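Adenylate isopentenyltransferase (Humulus lupulus, PDB 3A8T) transfers an isopentenyl group from dimethylallyl diphosphate to ATP, ADP or AMP, a reaction of cytokinin biosynthesis that uses magnesium as cofactor. Local coordinates at residues 113-118 / 144-149. Numbering follows the deposited sequence.
Sequences ADFRSL and HALLVD
Phe115 and Arg116, neighbours on helix 112-128, meet the last turn of helix 140-147 in two different ways, one apolar and one polar. The two helices are joined through strand 132-136 of the parallel sheet in this P-loop NTPase-like fold, and helix 140-147 begins at the ATP-binding residues Ser139 to Ser141. Phe115 comes first: its CE2 lies 3.9 Å from CB of Leu146, the ring and the leucine meeting obliquely. A large aromatic suits this buried place, because it also stacks on Phe142, one turn earlier on helix 140-147. Next along the chain, Arg116 sits where the backbones come nearest, its CA 4.3 Å from that of Leu146. The small side chain of Ala145, next to this closest approach, probably helps the helices lie so near, while CD1 of Leu146 reaches to 3.8 Å from the Arg116 backbone O. The arginine chain runs extended from CG to NE, with CG anti to the backbone N (chi1 166°), and this length carries the guanidinium past Ala145 to the helix C-terminus. There Ala145 O lacks the usual amide partner four residues on, and the positive group would probably suit the partial negative charge at this helix end. NH1 of Arg116 donates to Ala145 O at 2.6 Å, approaching nearly in line with the carbonyl bond (C=O...N 162°). Just beyond the helix, both terminal nitrogens of Arg116 converge on Val148 O, NH1 at 3.1 Å and NH2 at 3.2 Å, an acceptor close to the guanidinium plane that both donors approach from one face of its carbonyl.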
loop_
_atom_site.group_PDB
_atom_site.type_symbol
_atom_site.label_atom_id
_atom_site.label_comp_id
_atom_site.label_asym_id
_atom_site.label_seq_id
_atom_site.Cartn_x
_atom_site.Cartn_y
_atom_site.Cartn_z
ATOM N N ALA A 113 -11.707 8.017 -10.981
ATOM C CA ALA A 113 -13.125 8.378 -11.015
ATOM C C ALA A 113 -13.969 7.156 -10.620
ATOM O O ALA A 113 -14.970 7.299 -9.950
ATOM C CB ALA A 113 -13.493 8.863 -12.387
ATOM N N ASP A 114 -13.549 5.964 -11.050
ATOM C CA ASP A 114 -14.227 4.723 -10.699
ATOM C C ASP A 114 -14.145 4.597 -9.182
ATOM O O ASP A 114 -15.134 4.232 -8.506
ATOM C CB ASP A 114 -13.517 3.506 -11.306
ATOM C CG ASP A 114 -13.486 3.529 -12.837
ATOM O OD1 ASP A 114 -14.486 4.009 -13.396
ATOM O OD2 ASP A 114 -12.491 3.045 -13.467
ATOM N N PHE A 115 -12.962 4.898 -8.655
ATOM C CA PHE A 115 -12.720 4.814 -7.230
ATOM C C PHE A 115 -13.607 5.749 -6.392
ATOM O O PHE A 115 -14.169 5.344 -5.373
ATOM C CB PHE A 115 -11.258 5.125 -6.920
ATOM C CG PHE A 115 -10.924 4.982 -5.464
ATOM C CD1 PHE A 115 -10.918 3.719 -4.869
ATOM C CD2 PHE A 115 -10.711 6.096 -4.680
ATOM C CE1 PHE A 115 -10.711 3.579 -3.514
ATOM C CE2 PHE A 115 -10.509 5.990 -3.344
ATOM C CZ PHE A 115 -10.507 4.733 -2.731
ATOM N N ARG A 116 -13.676 7.004 -6.806
ATOM C CA ARG A 116 -14.508 8.003 -6.139
ATOM C C ARG A 116 -15.935 7.469 -6.016
ATOM O O ARG A 116 -16.564 7.557 -4.958
ATOM C CB ARG A 116 -14.489 9.317 -6.940
ATOM C CG ARG A 116 -15.542 10.332 -6.563
ATOM C CD ARG A 116 -15.428 11.597 -7.416
ATOM N NE ARG A 116 -16.322 12.648 -6.906
ATOM C CZ ARG A 116 -16.061 13.480 -5.887
ATOM N NH1 ARG A 116 -14.895 13.435 -5.227
ATOM N NH2 ARG A 116 -16.998 14.326 -5.488
ATOM N N SER A 117 -16.425 6.882 -7.092
ATOM C CA SER A 117 -17.765 6.347 -7.089
ATOM C C SER A 117 -17.943 5.156 -6.112
ATOM O O SER A 117 -18.810 5.174 -5.207
ATOM C CB SER A 117 -18.113 5.952 -8.499
ATOM O OG SER A 117 -19.133 5.004 -8.481
ATOM N N LEU A 118 -17.134 4.121 -6.320
ATOM C CA LEU A 118 -17.154 2.931 -5.472
ATOM C C LEU A 118 -16.943 3.247 -3.990
ATOM O O LEU A 118 -17.704 2.790 -3.162
ATOM C CB LEU A 118 -16.075 1.922 -5.916
ATOM C CG LEU A 118 -16.382 1.173 -7.206
ATOM C CD1 LEU A 118 -15.340 0.105 -7.525
ATOM C CD2 LEU A 118 -17.725 0.560 -7.054
ATOM N N HIS A 144 -7.322 11.817 -3.080
ATOM C CA HIS A 144 -7.806 13.119 -3.572
ATOM C C HIS A 144 -9.090 13.026 -4.404
ATOM O O HIS A 144 -10.042 13.759 -4.170
ATOM C CB HIS A 144 -6.676 13.837 -4.352
ATOM C CG HIS A 144 -7.159 14.784 -5.401
ATOM N ND1 HIS A 144 -7.532 14.365 -6.669
ATOM C CD2 HIS A 144 -7.366 16.119 -5.375
ATOM C CE1 HIS A 144 -7.950 15.398 -7.374
ATOM N NE2 HIS A 144 -7.861 16.473 -6.613
ATOM N N ALA A 145 -9.126 12.123 -5.370
ATOM C CA ALA A 145 -10.314 11.964 -6.183
ATOM C C ALA A 145 -11.539 11.763 -5.290
ATOM O O ALA A 145 -12.579 12.389 -5.506
ATOM C CB ALA A 145 -10.170 10.770 -7.112
ATOM N N LEU A 146 -11.402 10.899 -4.291
ATOM C CA LEU A 146 -12.500 10.604 -3.401
ATOM C C LEU A 146 -12.928 11.737 -2.499
ATOM O O LEU A 146 -14.113 11.976 -2.363
ATOM C CB LEU A 146 -12.180 9.396 -2.524
ATOM C CG LEU A 146 -13.193 9.155 -1.387
ATOM C CD1 LEU A 146 -14.513 8.623 -1.973
ATOM C CD2 LEU A 146 -12.646 8.158 -0.423
ATOM N N LEU A 147 -11.971 12.449 -1.906
ATOM C CA LEU A 147 -12.256 13.501 -0.940
ATOM C C LEU A 147 -12.713 14.876 -1.425
ATOM O O LEU A 147 -13.452 15.537 -0.697
ATOM C CB LEU A 147 -11.056 13.678 0.003
ATOM C CG LEU A 147 -10.635 12.483 0.878
ATOM C CD1 LEU A 147 -9.598 12.942 1.886
ATOM C CD2 LEU A 147 -11.822 11.914 1.603
ATOM N N VAL A 148 -12.302 15.330 -2.607
ATOM C CA VAL A 148 -12.742 16.660 -3.043
ATOM C C VAL A 148 -14.267 16.852 -3.280
ATOM O O VAL A 148 -15.047 15.914 -3.434
ATOM C CB VAL A 148 -11.999 17.183 -4.343
ATOM C CG1 VAL A 148 -10.505 17.407 -4.062
ATOM C CG2 VAL A 148 -12.230 16.256 -5.494
ATOM N N ASP A 149 -14.658 18.112 -3.285
ATOM C CA ASP A 149 -16.032 18.491 -3.509
ATOM C C ASP A 149 -16.443 18.310 -4.964
ATOM O O ASP A 149 -17.524 17.829 -5.261
ATOM C CB ASP A 149 -16.228 19.932 -3.082
ATOM C CG ASP A 149 -17.376 20.073 -2.140
ATOM O OD1 ASP A 149 -18.434 19.451 -2.441
ATOM O OD2 ASP A 149 -17.211 20.790 -1.114
#